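Long-range contacts in transcriptional regulator, TetR family (PDB 2G7S), which probably binds operator DNA as a dimer through an N-terminal helix-turn-helix domain and regulates transcription in response to a ligand, as TetR-family repressors do: residues 8-13 / 46-51; 15-20 / 32-37. All coordinates share one frame; numbering follows the deposited sequence. Where two conformers were deposited one is given.

Contact 1 of 2, residues 8-13 / 46-51; sequences SKADDI and HHHFPS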
# COMPACT_ATOMS: atom_id res chain seq x y z
N SER A 8 -18.49 27.33 -2.56
CA SER A 8 -18.25 26.87 -1.21
C SER A 8 -18.82 25.49 -1.01
O SER A 8 -18.24 24.69 -0.30
CB SER A 8 -18.79 27.85 -0.15
OG SER A 8 -20.21 27.75 -0.03
N LYS A 9 -19.93 25.18 -1.66
CA LYS A 9 -20.56 23.87 -1.52
C LYS A 9 -19.67 22.87 -2.26
O LYS A 9 -19.43 21.77 -1.75
CB LYS A 9 -21.97 23.92 -2.09
CG LYS A 9 -22.96 24.62 -1.11
CD LYS A 9 -22.86 24.11 0.39
CE LYS A 9 -23.84 24.84 1.36
NZ LYS A 9 -23.74 24.46 2.82
N ALA A 10 -19.15 23.25 -3.44
CA ALA A 10 -18.24 22.34 -4.18
C ALA A 10 -16.99 22.06 -3.32
O ALA A 10 -16.52 20.88 -3.20
CB ALA A 10 -17.86 22.94 -5.55
N ASP A 11 -16.43 23.09 -2.71
CA ASP A 11 -15.26 22.90 -1.82
C ASP A 11 -15.62 22.00 -0.65
O ASP A 11 -14.80 21.11 -0.28
CB ASP A 11 -14.76 24.21 -1.24
CG ASP A 11 -14.12 25.13 -2.30
OD1 ASP A 11 -13.71 24.63 -3.37
OD2 ASP A 11 -14.02 26.37 -1.99
N ASP A 12 -16.81 22.18 -0.06
CA ASP A 12 -17.16 21.33 1.05
C ASP A 12 -17.26 19.86 0.64
O ASP A 12 -16.88 18.97 1.40
CB ASP A 12 -18.50 21.75 1.65
CG ASP A 12 -18.45 23.03 2.40
OD1 ASP A 12 -17.34 23.57 2.64
OD2 ASP A 12 -19.58 23.49 2.70
N ILE A 13 -17.85 19.62 -0.53
CA ILE A 13 -17.97 18.24 -1.04
C ILE A 13 -16.60 17.66 -1.26
O ILE A 13 -16.34 16.51 -0.84
CB ILE A 13 -18.77 18.19 -2.34
CG1 ILE A 13 -20.24 18.58 -2.06
CG2 ILE A 13 -18.65 16.83 -3.03
CD1 ILE A 13 -21.00 19.08 -3.36
N HIS A 46 -24.77 16.07 -7.44
CA HIS A 46 -24.69 15.92 -8.89
C HIS A 46 -24.63 17.21 -9.67
O HIS A 46 -24.08 17.23 -10.80
CB HIS A 46 -25.90 15.10 -9.39
CG HIS A 46 -25.85 13.67 -8.98
ND1 HIS A 46 -25.17 12.72 -9.70
CD2 HIS A 46 -26.41 13.02 -7.92
CE1 HIS A 46 -25.31 11.54 -9.11
NE2 HIS A 46 -26.06 11.69 -8.04
N HIS A 47 -25.22 18.30 -9.17
CA HIS A 47 -25.08 19.58 -9.89
C HIS A 47 -23.59 19.97 -9.94
O HIS A 47 -23.05 20.46 -10.96
CB HIS A 47 -25.90 20.69 -9.21
CG HIS A 47 -27.39 20.46 -9.22
ND1 HIS A 47 -28.19 20.76 -8.14
CD2 HIS A 47 -28.23 20.02 -10.19
CE1 HIS A 47 -29.45 20.47 -8.42
NE2 HIS A 47 -29.51 20.04 -9.67
N HIS A 48 -22.89 19.72 -8.82
CA HIS A 48 -21.48 20.10 -8.72
C HIS A 48 -20.50 19.17 -9.47
O HIS A 48 -19.48 19.62 -9.96
CB HIS A 48 -21.09 20.17 -7.23
CG HIS A 48 -21.65 21.35 -6.53
ND1 HIS A 48 -21.18 22.63 -6.73
CD2 HIS A 48 -22.68 21.46 -5.65
CE1 HIS A 48 -21.88 23.48 -6.00
NE2 HIS A 48 -22.80 22.79 -5.34
N PHE A 49 -20.83 17.87 -9.47
CA PHE A 49 -19.98 16.84 -10.06
C PHE A 49 -20.88 15.87 -10.81
O PHE A 49 -21.66 15.19 -10.14
CB PHE A 49 -19.22 16.10 -8.95
CG PHE A 49 -18.34 17.04 -8.18
CD1 PHE A 49 -17.11 17.43 -8.68
CD2 PHE A 49 -18.78 17.58 -6.96
CE1 PHE A 49 -16.34 18.38 -8.00
CE2 PHE A 49 -18.00 18.54 -6.28
CZ PHE A 49 -16.81 18.89 -6.79
N PRO A 50 -20.73 15.80 -12.15
CA PRO A 50 -21.66 14.94 -12.94
C PRO A 50 -21.49 13.46 -12.73
O PRO A 50 -22.36 12.72 -13.21
CB PRO A 50 -21.31 15.26 -14.36
CG PRO A 50 -19.93 15.73 -14.36
CD PRO A 50 -19.76 16.49 -13.03
N SER A 51 -20.45 13.00 -12.04
CA SER A 51 -20.34 11.60 -11.71
C SER A 51 -19.37 11.51 -10.56
O SER A 51 -18.56 12.44 -10.33
CB SER A 51 -19.77 10.83 -12.87
OG SER A 51 -18.42 11.25 -13.12

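Contact 2 of 2, residues 15-20 / 32-37; sequences QCARTL and ADISQV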
# COMPACT_ATOMS: atom_id res chain seq x y z
N GLN A 15 -13.67 18.54 0.17
CA GLN A 15 -13.04 18.36 1.50
C GLN A 15 -13.53 17.01 2.07
O GLN A 15 -12.76 16.08 2.40
CB GLN A 15 -13.42 19.55 2.41
CG GLN A 15 -12.81 19.45 3.81
CD GLN A 15 -12.93 20.71 4.65
OE1 GLN A 15 -12.84 21.83 4.16
NE2 GLN A 15 -13.10 20.51 5.95
N CYS A 16 -14.83 16.89 2.18
CA CYS A 16 -15.47 15.71 2.78
C CYS A 16 -15.04 14.43 2.07
O CYS A 16 -14.60 13.46 2.69
CB CYS A 16 -17.02 15.87 2.74
SG CYS A 16 -17.86 14.38 3.24
N ALA A 17 -15.13 14.43 0.74
CA ALA A 17 -14.78 13.24 -0.01
C ALA A 17 -13.29 12.89 0.20
O ALA A 17 -12.92 11.70 0.27
CB ALA A 17 -15.04 13.47 -1.46
N ARG A 18 -12.45 13.90 0.32
CA ARG A 18 -11.00 13.60 0.55
C ARG A 18 -10.86 12.86 1.91
O ARG A 18 -10.14 11.86 2.01
CB ARG A 18 -10.18 14.86 0.54
CG ARG A 18 -8.72 14.40 0.52
CD ARG A 18 -7.60 15.30 0.56
NE ARG A 18 -7.72 16.41 -0.34
CZ ARG A 18 -6.78 17.37 -0.42
NH1 ARG A 18 -5.69 17.27 0.35
NH2 ARG A 18 -6.97 18.43 -1.23
N THR A 19 -11.51 13.36 2.96
CA THR A 19 -11.37 12.70 4.24
C THR A 19 -11.92 11.28 4.19
O THR A 19 -11.29 10.35 4.69
CB THR A 19 -12.12 13.55 5.29
OG1 THR A 19 -11.50 14.83 5.32
CG2 THR A 19 -12.08 12.92 6.66
N LEU A 20 -13.05 11.09 3.50
CA LEU A 20 -13.63 9.74 3.43
C LEU A 20 -12.74 8.79 2.62
O LEU A 20 -12.61 7.61 2.96
CB LEU A 20 -15.08 9.74 2.83
CG LEU A 20 -16.08 10.65 3.63
CD1 LEU A 20 -17.40 10.62 2.90
CD2 LEU A 20 -16.20 10.10 5.08
N ALA A 32 -24.48 9.39 -0.31
CA ALA A 32 -25.24 9.52 0.98
C ALA A 32 -24.35 9.94 2.18
O ALA A 32 -24.75 10.68 3.11
CB ALA A 32 -25.99 8.25 1.32
N ASP A 33 -23.10 9.44 2.18
CA ASP A 33 -22.20 9.76 3.27
C ASP A 33 -21.83 11.23 3.16
O ASP A 33 -21.73 11.94 4.19
CB ASP A 33 -20.90 8.92 3.11
CG ASP A 33 -21.10 7.44 3.37
OD1 ASP A 33 -22.06 7.06 4.12
OD2 ASP A 33 -20.33 6.65 2.80
N ILE A 34 -21.59 11.70 1.93
CA ILE A 34 -21.28 13.13 1.75
C ILE A 34 -22.48 13.99 2.22
O ILE A 34 -22.28 14.99 2.92
CB ILE A 34 -20.98 13.45 0.27
CG1 ILE A 34 -19.65 12.73 -0.11
CG2 ILE A 34 -20.79 14.95 0.11
CD1 ILE A 34 -19.34 12.79 -1.60
N SER A 35 -23.70 13.58 1.88
CA SER A 35 -24.87 14.33 2.40
C SER A 35 -24.94 14.36 3.91
O SER A 35 -25.29 15.40 4.51
CB SER A 35 -26.15 13.71 1.86
OG SER A 35 -26.23 13.88 0.48
N GLN A 36 -24.61 13.24 4.54
CA GLN A 36 -24.59 13.17 5.98
C GLN A 36 -23.61 14.15 6.69
O GLN A 36 -23.87 14.68 7.81
CB GLN A 36 -24.29 11.74 6.36
CG GLN A 36 -24.33 11.51 7.80
CD GLN A 36 -24.66 10.06 8.17
OE1 GLN A 36 -25.10 9.85 9.26
NE2 GLN A 36 -24.34 9.06 7.28
N VAL A 37 -22.48 14.40 6.04
CA VAL A 37 -21.46 15.29 6.59
C VAL A 37 -21.69 16.73 6.18
O VAL A 37 -21.56 17.66 7.02
CB VAL A 37 -20.07 14.84 6.09
CG1 VAL A 37 -19.01 15.86 6.57
CG2 VAL A 37 -19.71 13.40 6.62

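Contact 1 of 2, residues 8-13 / 46-51
His48, in the last turn of helix 42-48, reaches across to helix 6-24 and lays its ring against the backbone between Lys9 and Ala10. Its CB starts the contact 4.0 Å from Ile13 CD1. With CG anti to the carbonyl carbon (chi1 -73°), the ring swings beside its own backbone N, and three of its atoms each meet a different residue. CD2 lies 3.7 Å from Ile13 CD1. On the other side of the ring, ND1 is 3.5 Å from Ala10 CB. At the far end NE2 comes equally close, 3.5 Å, to Lys9 CB. Over one ring face, displaced toward the rim, sits Ala10 N, 3.7 Å above the plane. These distances belong to one of two deposited conformers.

Phe49, the next residue, has left helical geometry and turns its ring toward helix 6-24. Ile13 CG2 approaches the ring obliquely, 3.7 Å from Phe49 CE2, while Ala10 O comes near the ring plane, 4.1 Å from CZ. Leu55 touches both Ile13 and Phe49, so helix 52-77 borders the contact too. Both imidazole nitrogens approach aliphatic CB atoms, which implies a join resting on van der Waals packing, without polar pairing between the two segments.

Contact 2 of 2, residues 15-20 / 32-37
The first helix of a TetR-type DNA-binding domain packs here on the leading helix of the helix-turn-helix: Cys16, Ala17 and Leu20 of helix 6-24 meet Asp33, Ile34 and Val37 of helix 31-38. The short segments run at 119° to each other, with axes 9.9 Å apart at closest approach. Cys16 sits at the middle of the contact. Its SG, anti to the backbone N (chi1 172°), extends into the angle between Ile34 and Val37, 3.6 Å from Val37 CB and 4.1 Å from Ile34 CG1. Both methyls of Val37 also lie beside the sulfur, CG1 being the nearer at 3.8 Å.

As in other TetR-family proteins, helix 31-38 and helix 42-48 would form the helix-turn-helix, with 42-48 probably the recognition helix; the contact therefore joins this motif to the helix that precedes it. Ile34 is buried among several elements, touching Leu55 of helix 52-77, Ile45 of helix 42-48 and Phe29, while its CD1 lies 4.4 Å from Ala17 CB. One turn on from Cys16, Leu20 crosses the side chain of Asp33, and its CD1 packs at 3.9 Å against Asp33 CB, the aliphatic root of the acid. The carboxylate is engaged separately: Asp33 OD2 accepts a hydrogen bond from Ser30 N, just before helix 31-38.

In the fold
Helix 6-24 serves both contacts, its early turns in contact 1 and its middle in contact 2, so that it meets both helices of the helix-turn-helix. The chain between the two segments of contact 1 contains the second segment of contact 2 and the first as well; their centres are 11 Å apart. The two meet where Ile13 CG2 comes 4.2 Å from Ile34 CG2, and Leu55 of helix 52-77 touches both isoleucines. Both are partly buried: Ile13 and Phe49 are the buried part of contact 1, Cys16, Ala17 and Ile34 that of contact 2, where Val37 is exposed. The partly exposed side of contact 1 is an imidazole lying on helix backbone, whereas contact 2 brings together sulfur and aliphatic groups.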